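Local coordinates for protein 2-dehydropantoate 2-reductase (PDB 3HN2) that probably catalyses the NADPH-dependent reduction of ketopantoate to pantoate, a step in the biosynthesis of pantothenate, at residues G76-A81 / P268-A273; I191-L196 / G219-V224; G195-L200 / Y255-E260; I274-L279 / L295-E300. All blocks are in the same frame, centred on the assembly; numbering follows the deposited sequence.

Three of the four contacts lie wholly within the helical C-terminal half of the chain, while interaction 1 ties that half to the Rossmann-type N-terminal part by way of the loop after strand 72-75. Interactions 2 and 3 share Gly195 and Leu196 on helix 179-200, and both are nested in the long loop of chain that interaction 1 closes; interaction 4 comes after it. Helix 271-284 begins in interaction 1 and continues into interaction 4. Centres lie between about 10 Å (interactions 2 and 4) and about 18 Å (interactions 1 and 2) apart. Phe275 and Leu299 of interaction 4 pack on Gly195, so the helical contacts form one continuous core beside the domain junction.

Interaction 1 of 4, residues G76-A81 / P268-A273; sequences GLKTFA and PLEIAA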
loop_
_atom_site.group_PDB
_atom_site.type_symbol
_atom_site.label_atom_id
_atom_site.label_comp_id
_atom_site.label_asym_id
_atom_site.label_seq_id
_atom_site.Cartn_x
_atom_site.Cartn_y
_atom_site.Cartn_z
ATOM N N GLY A 76 -19.837 -7.920 -13.279
ATOM C CA GLY A 76 -18.640 -8.327 -12.550
ATOM C C GLY A 76 -18.125 -9.673 -13.025
ATOM O O GLY A 76 -17.387 -10.352 -12.302
ATOM N N LEU A 77 -18.523 -10.048 -14.243
ATOM C CA LEU A 77 -18.125 -11.305 -14.882
ATOM C C LEU A 77 -16.624 -11.408 -15.085
ATOM O O LEU A 77 -15.946 -10.405 -15.292
ATOM C CB LEU A 77 -18.783 -11.436 -16.260
ATOM C CG LEU A 77 -20.206 -11.960 -16.451
ATOM C CD1 LEU A 77 -20.663 -11.647 -17.865
ATOM C CD2 LEU A 77 -20.307 -13.457 -16.172
ATOM N N LYS A 78 -16.111 -12.631 -15.021
ATOM C CA LYS A 78 -14.758 -12.894 -15.472
ATOM C C LYS A 78 -14.761 -12.819 -16.995
ATOM O O LYS A 78 -15.699 -13.292 -17.641
ATOM C CB LYS A 78 -14.269 -14.247 -14.967
ATOM C CG LYS A 78 -13.289 -14.155 -13.803
ATOM C CD LYS A 78 -13.944 -13.667 -12.515
ATOM C CE LYS A 78 -12.991 -12.796 -11.700
ATOM N NZ LYS A 78 -11.738 -13.508 -11.308
ATOM N N THR A 79 -13.716 -12.212 -17.554
ATOM C CA THR A 79 -13.707 -11.784 -18.961
ATOM C C THR A 79 -13.637 -12.901 -20.006
ATOM O O THR A 79 -13.823 -12.647 -21.194
ATOM C CB THR A 79 -12.590 -10.755 -19.230
ATOM O OG1 THR A 79 -11.345 -11.244 -18.709
ATOM C CG2 THR A 79 -12.925 -9.425 -18.575
ATOM N N PHE A 80 -13.380 -14.131 -19.568
ATOM C CA PHE A 80 -13.450 -15.284 -20.468
ATOM C C PHE A 80 -14.892 -15.749 -20.729
ATOM O O PHE A 80 -15.136 -16.561 -21.624
ATOM C CB PHE A 80 -12.560 -16.441 -19.991
ATOM C CG PHE A 80 -12.617 -16.702 -18.512
ATOM C CD1 PHE A 80 -11.588 -16.266 -17.681
ATOM C CD2 PHE A 80 -13.672 -17.419 -17.954
ATOM C CE1 PHE A 80 -11.620 -16.517 -16.311
ATOM C CE2 PHE A 80 -13.717 -17.676 -16.587
ATOM C CZ PHE A 80 -12.684 -17.229 -15.764
ATOM N N ALA A 81 -15.832 -15.220 -19.945
ATOM C CA ALA A 81 -17.259 -15.463 -20.137
ATOM C C ALA A 81 -17.931 -14.343 -20.935
ATOM O O ALA A 81 -19.155 -14.231 -20.936
ATOM C CB ALA A 81 -17.945 -15.637 -18.791
ATOM N N PRO A 268 -9.660 -20.986 -15.024
ATOM C CA PRO A 268 -9.039 -20.259 -16.141
ATOM C C PRO A 268 -8.639 -18.814 -15.832
ATOM O O PRO A 268 -9.159 -18.205 -14.894
ATOM C CB PRO A 268 -10.117 -20.295 -17.234
ATOM C CG PRO A 268 -11.381 -20.563 -16.526
ATOM C CD PRO A 268 -11.022 -21.432 -15.373
ATOM N N LEU A 269 -7.714 -18.285 -16.628
ATOM C CA LEU A 269 -7.137 -16.970 -16.383
ATOM C C LEU A 269 -7.601 -15.942 -17.407
ATOM O O LEU A 269 -7.945 -16.287 -18.541
ATOM C CB LEU A 269 -5.610 -17.054 -16.364
ATOM C CG LEU A 269 -4.979 -18.150 -15.490
ATOM C CD1 LEU A 269 -3.465 -18.094 -15.558
ATOM C CD2 LEU A 269 -5.429 -18.061 -14.046
ATOM N N GLU A 270 -7.600 -14.676 -16.997
ATOM C CA GLU A 270 -8.040 -13.575 -17.845
ATOM C C GLU A 270 -6.904 -13.018 -18.717
ATOM O O GLU A 270 -6.685 -11.803 -18.751
ATOM C CB GLU A 270 -8.648 -12.458 -16.989
ATOM C CG GLU A 270 -9.696 -12.901 -15.963
ATOM C CD GLU A 270 -10.444 -11.720 -15.340
ATOM O OE1 GLU A 270 -11.320 -11.135 -16.021
ATOM O OE2 GLU A 270 -10.164 -11.380 -14.169
ATOM N N ILE A 271 -6.191 -13.903 -19.419
ATOM C CA ILE A 271 -5.059 -13.515 -20.271
ATOM C C ILE A 271 -5.518 -12.618 -21.414
ATOM O O ILE A 271 -4.877 -11.606 -21.703
ATOM C CB ILE A 271 -4.323 -14.749 -20.876
ATOM C CG1 ILE A 271 -3.926 -15.758 -19.794
ATOM C CG2 ILE A 271 -3.112 -14.321 -21.733
ATOM C CD1 ILE A 271 -2.781 -15.311 -18.899
ATOM N N ALA A 272 -6.635 -12.990 -22.044
ATOM C CA ALA A 272 -7.155 -12.286 -23.221
ATOM C C ALA A 272 -7.329 -10.790 -22.968
ATOM O O ALA A 272 -6.716 -9.969 -23.657
ATOM C CB ALA A 272 -8.443 -12.922 -23.690
ATOM N N ALA A 273 -8.097 -10.443 -21.939
ATOM C CA ALA A 273 -8.397 -9.041 -21.619
ATOM C C ALA A 273 -7.234 -8.255 -20.994
ATOM O O ALA A 273 -7.011 -7.097 -21.349
ATOM C CB ALA A 273 -9.621 -8.961 -20.731
#
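Thr79 offers both its backbone N-H and its hydroxyl to a single oxygen of Glu270. The bond from Thr79 N to Glu270 OE1 is 3.0 Å long and nearly straight (164° at the hydrogen), and it arrives from above the carboxylate plane. The hydroxyl meets the same oxygen on its anti side, with Thr79 OG1 2.7 Å from Glu270 OE1. Threonine fits here because OG1 is placed between the backbone N and the carbonyl carbon (chi1 50°), which swings the hydroxyl round to the side its own amide faces. These two bonds hold the carboxylate, and Lys78 NZ adds a long, looser salt bridge, 3.9 Å from Glu270 OE2. The small Ala273 lets the helix start close by, its CB 3.5 Å from Thr79 OG1.

Beside this polar group the Phe80 ring is layered between aliphatic carbons: Pro268 CG makes a CH-pi contact, 3.9 Å from the ring centroid, and Lys78 CB lies over the opposite face. Further out, Gln103 bonds to Leu77 O, and Glu270 itself occupies the N-cap position at the centre of an inverse gamma turn. In ketopantoate reductases cofactor and substrate bind in the cleft between the two domains, and this bridge probably lies along it. The loop 76-81 leads from strand 72-75 toward helix 85-89, whereas 268-273 passes from helix 258-264 into helix 271-284, so the contact spans the Rossmann-type and helical domains.

Interaction 2 of 4, residues I191-L196 / G219-V224; sequences IPFNGL and GIMLEV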
loop_
_atom_site.group_PDB
_atom_site.type_symbol
_atom_site.label_atom_id
_atom_site.label_comp_id
_atom_site.label_asym_id
_atom_site.label_seq_id
_atom_site.Cartn_x
_atom_site.Cartn_y
_atom_site.Cartn_z
ATOM N N ILE A 191 -0.439 -5.788 -15.166
ATOM C CA ILE A 191 0.364 -6.592 -16.079
ATOM C C ILE A 191 1.610 -7.206 -15.402
ATOM O O ILE A 191 1.718 -8.434 -15.402
ATOM C CB ILE A 191 0.599 -5.896 -17.453
ATOM C CG1 ILE A 191 -0.724 -5.878 -18.242
ATOM C CG2 ILE A 191 1.680 -6.605 -18.251
ATOM C CD1 ILE A 191 -0.670 -5.179 -19.592
ATOM N N PRO A 192 2.521 -6.386 -14.803
ATOM C CA PRO A 192 3.647 -7.030 -14.084
ATOM C C PRO A 192 3.217 -7.949 -12.948
ATOM O O PRO A 192 3.726 -9.052 -12.839
ATOM C CB PRO A 192 4.456 -5.847 -13.530
ATOM C CG PRO A 192 3.513 -4.690 -13.562
ATOM C CD PRO A 192 2.636 -4.916 -14.747
ATOM N N PHE A 193 2.230 -7.532 -12.170
ATOM C CA PHE A 193 1.896 -8.245 -10.946
ATOM C C PHE A 193 0.917 -9.405 -11.105
ATOM O O PHE A 193 1.213 -10.501 -10.640
ATOM C CB PHE A 193 1.535 -7.256 -9.842
ATOM C CG PHE A 193 2.689 -6.377 -9.452
ATOM C CD1 PHE A 193 2.785 -5.076 -9.931
ATOM C CD2 PHE A 193 3.718 -6.872 -8.644
ATOM C CE1 PHE A 193 3.868 -4.263 -9.587
ATOM C CE2 PHE A 193 4.804 -6.065 -8.297
ATOM C CZ PHE A 193 4.883 -4.762 -8.767
ATOM N N ASN A 194 -0.214 -9.213 -11.783
ATOM C CA ASN A 194 -1.046 -10.382 -12.118
ATOM C C ASN A 194 -0.367 -11.349 -13.100
ATOM O O ASN A 194 -0.731 -12.522 -13.167
ATOM C CB ASN A 194 -2.440 -9.990 -12.612
ATOM C CG ASN A 194 -3.331 -9.493 -11.498
ATOM O OD1 ASN A 194 -3.061 -8.461 -10.885
ATOM N ND2 ASN A 194 -4.407 -10.221 -11.234
ATOM N N GLY A 195 0.637 -10.859 -13.829
ATOM C CA GLY A 195 1.465 -11.700 -14.696
ATOM C C GLY A 195 2.518 -12.550 -13.997
ATOM O O GLY A 195 2.480 -13.779 -14.080
ATOM N N LEU A 196 3.457 -11.893 -13.318
ATOM C CA LEU A 196 4.627 -12.553 -12.710
ATOM C C LEU A 196 4.260 -13.497 -11.580
ATOM O O LEU A 196 4.723 -14.631 -11.544
ATOM C CB LEU A 196 5.625 -11.509 -12.196
ATOM C CG LEU A 196 6.819 -11.031 -13.036
ATOM C CD1 LEU A 196 6.674 -11.265 -14.534
ATOM C CD2 LEU A 196 7.105 -9.566 -12.741
ATOM N N GLY A 219 10.606 -2.262 -16.471
ATOM C CA GLY A 219 10.617 -2.405 -17.919
ATOM C C GLY A 219 9.265 -2.797 -18.481
ATOM O O GLY A 219 8.814 -2.225 -19.483
ATOM N N ILE A 220 8.621 -3.766 -17.829
ATOM C CA ILE A 220 7.267 -4.185 -18.181
ATOM C C ILE A 220 6.326 -2.982 -18.108
ATOM O O ILE A 220 5.574 -2.712 -19.053
ATOM C CB ILE A 220 6.767 -5.328 -17.263
ATOM C CG1 ILE A 220 7.525 -6.619 -17.560
ATOM C CG2 ILE A 220 5.264 -5.568 -17.447
ATOM C CD1 ILE A 220 7.439 -7.653 -16.438
ATOM N N MET A 221 6.416 -2.256 -16.993
ATOM C CA MET A 221 5.637 -1.049 -16.751
ATOM C C MET A 221 5.817 0.042 -17.798
ATOM O O MET A 221 4.824 0.598 -18.288
ATOM C CB MET A 221 5.952 -0.489 -15.382
ATOM C CG MET A 221 5.244 -1.225 -14.281
ATOM S SD MET A 221 5.278 -0.280 -12.758
ATOM C CE MET A 221 4.300 -1.396 -11.781
ATOM N N LEU A 222 7.073 0.331 -18.150
ATOM C CA LEU A 222 7.373 1.302 -19.211
ATOM C C LEU A 222 6.761 0.968 -20.588
ATOM O O LEU A 222 6.469 1.873 -21.367
ATOM C CB LEU A 222 8.877 1.499 -19.354
ATOM C CG LEU A 222 9.548 2.330 -18.259
ATOM C CD1 LEU A 222 11.041 1.988 -18.102
ATOM C CD2 LEU A 222 9.349 3.799 -18.524
ATOM N N GLU A 223 6.583 -0.322 -20.869
ATOM C CA GLU A 223 6.025 -0.786 -22.131
ATOM C C GLU A 223 4.532 -0.517 -22.189
ATOM O O GLU A 223 4.033 -0.015 -23.192
ATOM C CB GLU A 223 6.292 -2.280 -22.324
ATOM C CG GLU A 223 7.737 -2.624 -22.642
ATOM C CD GLU A 223 7.948 -4.103 -22.921
ATOM O OE1 GLU A 223 6.954 -4.847 -23.103
ATOM O OE2 GLU A 223 9.124 -4.521 -22.961
ATOM N N VAL A 224 3.843 -0.848 -21.096
ATOM C CA VAL A 224 2.414 -0.594 -20.916
ATOM C C VAL A 224 2.093 0.896 -21.043
ATOM O O VAL A 224 1.100 1.268 -21.679
ATOM C CB VAL A 224 1.919 -1.139 -19.550
ATOM C CG1 VAL A 224 0.433 -0.902 -19.358
ATOM C CG2 VAL A 224 2.220 -2.627 -19.428
#
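Ile220 meets Ile191, Pro192 and Leu196 where two helices of the all-helical C-terminal domain, 179-200 and 211-229, pack in a steeply crossed pair. The axes of the short segments come within 9.9 Å at an angle of 126°, and no hydrogen bond joins them; the seam is entirely apolar and buried. Ile220 divides its work between two branches. Its CG2, set anti to the backbone N by a chi1 of -70°, lies 3.8 Å from Ile191 CG2 and also 3.8 Å from Pro192 CD, while the longer arm carries CD1 tip to tip against Leu196 CD1 at 4.2 Å. A beta-branched residue is apt here, since it fills two directions at once.

Pro192 is the counterpart on the other helix. Lacking an N-H, it leaves the helix kinked at this point, and its compact ring runs counter to the Ile220 side chain and lies crosswise to that of Met221. To one side of Ile220, Val224 CG2 packs 3.9 Å from Ile191 CD1. Helix 241-249 closes over Met221 through Val242 and Met245, and Trp189 stacks with the ring of Phe193. The extended, flexible thioether of Met221 reaches between proline and aromatic: its terminal CE sits 3.8 Å from Pro192 CG and, near the ring plane, 3.6 Å from the edge atom CE1 of Phe193.

Interaction 3 of 4, residues G195-L200 / Y255-E260; sequences GLCALL and YKPSME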
loop_
_atom_site.group_PDB
_atom_site.type_symbol
_atom_site.label_atom_id
_atom_site.label_comp_id
_atom_site.label_asym_id
_atom_site.label_seq_id
_atom_site.Cartn_x
_atom_site.Cartn_y
_atom_site.Cartn_z
ATOM N N GLY A 195 0.637 -10.859 -13.829
ATOM C CA GLY A 195 1.465 -11.700 -14.696
ATOM C C GLY A 195 2.518 -12.550 -13.997
ATOM O O GLY A 195 2.480 -13.779 -14.080
ATOM N N LEU A 196 3.457 -11.893 -13.318
ATOM C CA LEU A 196 4.627 -12.553 -12.710
ATOM C C LEU A 196 4.260 -13.497 -11.580
ATOM O O LEU A 196 4.723 -14.631 -11.544
ATOM C CB LEU A 196 5.625 -11.509 -12.196
ATOM C CG LEU A 196 6.819 -11.031 -13.036
ATOM C CD1 LEU A 196 6.674 -11.265 -14.534
ATOM C CD2 LEU A 196 7.105 -9.566 -12.741
ATOM N N CYS A 197 3.409 -13.014 -10.676
ATOM C CA CYS A 197 2.922 -13.773 -9.527
ATOM C C CYS A 197 2.226 -15.077 -9.887
ATOM O O CYS A 197 2.431 -16.087 -9.223
ATOM C CB CYS A 197 1.970 -12.917 -8.696
ATOM S SG CYS A 197 2.711 -11.401 -8.107
ATOM N N ALA A 198 1.388 -15.042 -10.919
ATOM C CA ALA A 198 0.683 -16.232 -11.375
ATOM C C ALA A 198 1.655 -17.229 -12.009
ATOM O O ALA A 198 1.555 -18.438 -11.783
ATOM C CB ALA A 198 -0.419 -15.850 -12.353
ATOM N N LEU A 199 2.606 -16.703 -12.778
ATOM C CA LEU A 199 3.629 -17.506 -13.451
ATOM C C LEU A 199 4.624 -18.163 -12.483
ATOM O O LEU A 199 4.871 -19.360 -12.566
ATOM C CB LEU A 199 4.378 -16.623 -14.442
ATOM C CG LEU A 199 5.610 -17.157 -15.143
ATOM C CD1 LEU A 199 5.356 -18.344 -16.055
ATOM C CD2 LEU A 199 6.309 -16.007 -15.863
ATOM N N LEU A 200 5.184 -17.367 -11.575
ATOM C CA LEU A 200 6.169 -17.846 -10.614
ATOM C C LEU A 200 5.521 -18.528 -9.415
ATOM O O LEU A 200 6.203 -19.206 -8.647
ATOM C CB LEU A 200 7.044 -16.681 -10.127
ATOM C CG LEU A 200 8.091 -16.106 -11.087
ATOM C CD1 LEU A 200 8.469 -14.693 -10.689
ATOM C CD2 LEU A 200 9.331 -16.996 -11.165
ATOM N N TYR A 255 0.904 -10.047 -0.569
ATOM C CA TYR A 255 -0.373 -10.081 -1.292
ATOM C C TYR A 255 -0.344 -10.937 -2.557
ATOM O O TYR A 255 0.530 -10.781 -3.409
ATOM C CB TYR A 255 -0.844 -8.662 -1.618
ATOM C CG TYR A 255 -2.088 -8.603 -2.476
ATOM C CD1 TYR A 255 -2.035 -8.095 -3.772
ATOM C CD2 TYR A 255 -3.319 -9.057 -1.995
ATOM C CE1 TYR A 255 -3.167 -8.041 -4.567
ATOM C CE2 TYR A 255 -4.461 -9.010 -2.787
ATOM C CZ TYR A 255 -4.377 -8.499 -4.072
ATOM O OH TYR A 255 -5.497 -8.438 -4.867
ATOM N N LYS A 256 -1.315 -11.835 -2.676
ATOM C CA LYS A 256 -1.404 -12.718 -3.831
ATOM C C LYS A 256 -2.557 -12.279 -4.732
ATOM O O LYS A 256 -3.723 -12.469 -4.378
ATOM C CB LYS A 256 -1.559 -14.185 -3.395
ATOM C CG LYS A 256 -0.499 -14.653 -2.384
ATOM C CD LYS A 256 0.017 -16.057 -2.685
ATOM C CE LYS A 256 -0.596 -17.129 -1.807
ATOM N NZ LYS A 256 0.233 -18.379 -1.835
ATOM N N PRO A 257 -2.230 -11.689 -5.901
ATOM C CA PRO A 257 -3.180 -11.125 -6.864
ATOM C C PRO A 257 -4.203 -12.132 -7.367
ATOM O O PRO A 257 -4.007 -13.337 -7.222
ATOM C CB PRO A 257 -2.283 -10.696 -8.030
ATOM C CG PRO A 257 -0.963 -10.496 -7.434
ATOM C CD PRO A 257 -0.844 -11.538 -6.371
ATOM N N SER A 258 -5.273 -11.622 -7.975
ATOM C CA SER A 258 -6.409 -12.433 -8.424
ATOM C C SER A 258 -6.028 -13.582 -9.350
ATOM O O SER A 258 -6.540 -14.689 -9.195
ATOM C CB SER A 258 -7.461 -11.547 -9.091
ATOM O OG SER A 258 -6.902 -10.810 -10.166
ATOM N N MET A 259 -5.114 -13.315 -10.285
ATOM C CA MET A 259 -4.662 -14.303 -11.269
ATOM C C MET A 259 -3.887 -15.470 -10.665
ATOM O O MET A 259 -4.008 -16.604 -11.135
ATOM C CB MET A 259 -3.810 -13.640 -12.349
ATOM C CG MET A 259 -4.562 -13.244 -13.609
ATOM S SD MET A 259 -3.440 -12.976 -15.001
ATOM C CE MET A 259 -2.703 -14.580 -15.107
ATOM N N GLU A 260 -3.088 -15.182 -9.637
ATOM C CA GLU A 260 -2.337 -16.206 -8.916
ATOM C C GLU A 260 -3.286 -17.129 -8.145
ATOM O O GLU A 260 -3.103 -18.349 -8.132
ATOM C CB GLU A 260 -1.317 -15.556 -7.971
ATOM C CG GLU A 260 -0.472 -16.560 -7.174
ATOM C CD GLU A 260 0.578 -15.915 -6.281
ATOM O OE1 GLU A 260 0.616 -14.669 -6.170
ATOM O OE2 GLU A 260 1.369 -16.673 -5.678
#
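Ala198 and Glu260 bring the two backbones remarkably close, their CA atoms just 3.9 Å apart. Such an approach needs a small side chain, and the methyl of Ala198 supplies it: Ala198 CB lies 3.8 Å from Met259 CE, whose chain bends at its third torsion (chi3 60°) to bring the methyl back over the alanine. Beside it, Cys197 SG packs 3.8 Å from Pro257 CG, the rigid proline ring holding the N-cap position of helix 258-264. Val204 and Ile207 of helix 204-207 close over the cysteine, and Leu299 packs on Met259, so this side is thoroughly buried.

The Glu260 side is looser. Glu260, fully extended, passes across the side of helix 179-200 without bonding to it, with OE1 3.4 Å from Cys197 CB and CD 3.5 Å from Cys197 O. The Lys256 chain leads away to a salt bridge with Glu264, while Arg263 takes up the carbonyl oxygens of Ala198 and Leu199 near the helix end. With no hydrogen bond across the contact, the join is made by shape and apolar fit, and the carboxylate adds only van der Waals contact with Cys197.

Interaction 4 of 4, residues I274-L279 / L295-E300; sequences IFRTPL and LATLLE
Arg276 reaches across from helix 271-284 to pair with Glu300 on helix 290-302, the shorter bond running from Arg276 NH2 to Glu300 OE2 at 2.6 Å. That oxygen is met nearly along its C-O axis by an N-H of a guanidinium nearly coplanar with the carboxylate (planes 16° apart). A second, weak bond from Arg276 NE, 3.2 Å from Glu300 OE2, puts both donors on one oxygen. Arg276 NH2 also makes a weak bond to Thr297 OG1 at 2.9 Å. The threonine hydroxyl is itself hydrogen-bonded to the carbonyl of Glu293, a turn back in its own helix, so that the oxygen can accept from the arginine while its hydrogen is engaged there. A bend at chi2 (-67°) helps bring the long arginine chain across to these partners.

The short Ala296 leaves room for all this: its CB lies over one face of the guanidinium, 3.7 Å from Arg276 CZ, and also touches Phe275 CB. The aromatic ring packs farther into the interior, with Phe275 CE1 3.9 Å from Leu295 CG and Phe275 CZ 4.0 Å from Leu299 CD2; Ile191 of helix 179-200 packs on it as well. This inclined, broadly antiparallel pair (146°) thus combines an apolar inner side with a polar, partly exposed outer side, where the positive charge of Arg276 would probably help stabilise Glu300 as a carboxylate.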
loop_
_atom_site.group_PDB
_atom_site.type_symbol
_atom_site.label_atom_id
_atom_site.label_comp_id
_atom_site.label_asym_id
_atom_site.label_seq_id
_atom_site.Cartn_x
_atom_site.Cartn_y
_atom_site.Cartn_z
ATOM N N ILE A 274 -6.502 -8.873 -20.071
ATOM C CA ILE A 274 -5.381 -8.196 -19.411
ATOM C C ILE A 274 -4.151 -8.035 -20.329
ATOM O O ILE A 274 -3.503 -6.982 -20.326
ATOM C CB ILE A 274 -5.013 -8.878 -18.053
ATOM C CG1 ILE A 274 -6.203 -8.825 -17.086
ATOM C CG2 ILE A 274 -3.806 -8.210 -17.398
ATOM C CD1 ILE A 274 -6.123 -9.835 -15.949
ATOM N N PHE A 275 -3.856 -9.058 -21.134
ATOM C CA PHE A 275 -2.607 -9.095 -21.904
ATOM C C PHE A 275 -2.773 -8.998 -23.417
ATOM O O PHE A 275 -2.159 -8.140 -24.050
ATOM C CB PHE A 275 -1.819 -10.364 -21.588
ATOM C CG PHE A 275 -1.263 -10.414 -20.202
ATOM C CD1 PHE A 275 0.028 -9.969 -19.945
ATOM C CD2 PHE A 275 -2.007 -10.948 -19.157
ATOM C CE1 PHE A 275 0.564 -10.042 -18.662
ATOM C CE2 PHE A 275 -1.483 -11.015 -17.866
ATOM C CZ PHE A 275 -0.197 -10.558 -17.623
ATOM N N ARG A 276 -3.575 -9.886 -24.002
ATOM C CA ARG A 276 -3.622 -10.001 -25.467
ATOM C C ARG A 276 -4.330 -8.832 -26.153
ATOM O O ARG A 276 -3.918 -8.412 -27.236
ATOM C CB ARG A 276 -4.183 -11.355 -25.919
ATOM C CG ARG A 276 -3.231 -12.534 -25.694
ATOM C CD ARG A 276 -1.997 -12.434 -26.591
ATOM N NE ARG A 276 -1.008 -13.478 -26.327
ATOM C CZ ARG A 276 0.250 -13.442 -26.761
ATOM N NH1 ARG A 276 0.663 -12.412 -27.488
ATOM N NH2 ARG A 276 1.097 -14.434 -26.471
ATOM N N THR A 277 -5.364 -8.302 -25.497
ATOM C CA THR A 277 -6.081 -7.100 -25.962
ATOM C C THR A 277 -5.215 -5.819 -25.926
ATOM O O THR A 277 -5.166 -5.107 -26.934
ATOM C CB THR A 277 -7.452 -6.898 -25.227
ATOM O OG1 THR A 277 -8.229 -8.100 -25.302
ATOM C CG2 THR A 277 -8.241 -5.764 -25.836
ATOM N N PRO A 278 -4.557 -5.498 -24.778
ATOM C CA PRO A 278 -3.608 -4.382 -24.821
ATOM C C PRO A 278 -2.472 -4.545 -25.818
ATOM O O PRO A 278 -2.139 -3.576 -26.504
ATOM C CB PRO A 278 -3.064 -4.340 -23.391
ATOM C CG PRO A 278 -4.186 -4.828 -22.593
ATOM C CD PRO A 278 -4.686 -5.991 -23.397
ATOM N N LEU A 279 -1.897 -5.747 -25.907
ATOM C CA LEU A 279 -0.844 -6.039 -26.888
ATOM C C LEU A 279 -1.364 -5.807 -28.304
ATOM O O LEU A 279 -0.657 -5.222 -29.125
ATOM C CB LEU A 279 -0.293 -7.463 -26.733
ATOM C CG LEU A 279 0.778 -7.710 -25.671
ATOM C CD1 LEU A 279 0.907 -9.194 -25.337
ATOM C CD2 LEU A 279 2.116 -7.145 -26.103
ATOM N N LEU A 295 5.656 -12.473 -21.499
ATOM C CA LEU A 295 4.794 -12.761 -20.348
ATOM C C LEU A 295 3.464 -13.423 -20.725
ATOM O O LEU A 295 3.160 -14.516 -20.236
ATOM C CB LEU A 295 4.553 -11.491 -19.532
ATOM C CG LEU A 295 4.051 -11.626 -18.086
ATOM C CD1 LEU A 295 4.630 -12.842 -17.379
ATOM C CD2 LEU A 295 4.400 -10.360 -17.322
ATOM N N ALA A 296 2.693 -12.778 -21.605
ATOM C CA ALA A 296 1.415 -13.323 -22.071
ATOM C C ALA A 296 1.570 -14.762 -22.532
ATOM O O ALA A 296 0.792 -15.639 -22.123
ATOM C CB ALA A 296 0.835 -12.457 -23.217
ATOM N N THR A 297 2.599 -14.992 -23.356
ATOM C CA THR A 297 2.882 -16.304 -23.927
ATOM C C THR A 297 3.308 -17.341 -22.878
ATOM O O THR A 297 2.736 -18.435 -22.830
ATOM C CB THR A 297 3.968 -16.228 -25.010
ATOM O OG1 THR A 297 3.837 -15.013 -25.750
ATOM C CG2 THR A 297 3.845 -17.394 -25.951
ATOM N N LEU A 298 4.301 -17.002 -22.047
ATOM C CA LEU A 298 4.740 -17.895 -20.965
ATOM C C LEU A 298 3.576 -18.210 -20.044
ATOM O O LEU A 298 3.553 -19.252 -19.376
ATOM C CB LEU A 298 5.846 -17.253 -20.113
ATOM C CG LEU A 298 7.258 -17.171 -20.672
ATOM C CD1 LEU A 298 8.050 -16.174 -19.853
ATOM C CD2 LEU A 298 7.931 -18.536 -20.677
ATOM N N LEU A 299 2.607 -17.302 -20.004
ATOM C CA LEU A 299 1.519 -17.482 -19.072
ATOM C C LEU A 299 0.461 -18.430 -19.634
ATOM O O LEU A 299 -0.158 -19.176 -18.881
ATOM C CB LEU A 299 0.982 -16.132 -18.637
ATOM C CG LEU A 299 0.347 -15.916 -17.263
ATOM C CD1 LEU A 299 0.969 -16.718 -16.121
ATOM C CD2 LEU A 299 0.467 -14.444 -17.011
ATOM N N GLU A 300 0.287 -18.438 -20.957
ATOM C CA GLU A 300 -0.573 -19.442 -21.580
ATOM C C GLU A 300 0.139 -20.799 -21.779
ATOM O O GLU A 300 -0.524 -21.834 -21.898
ATOM C CB GLU A 300 -1.275 -18.913 -22.850
ATOM C CG GLU A 300 -0.372 -18.337 -23.940
ATOM C CD GLU A 300 -0.875 -17.009 -24.520
ATOM O OE1 GLU A 300 -1.937 -16.508 -24.088
ATOM O OE2 GLU A 300 -0.190 -16.452 -25.406
#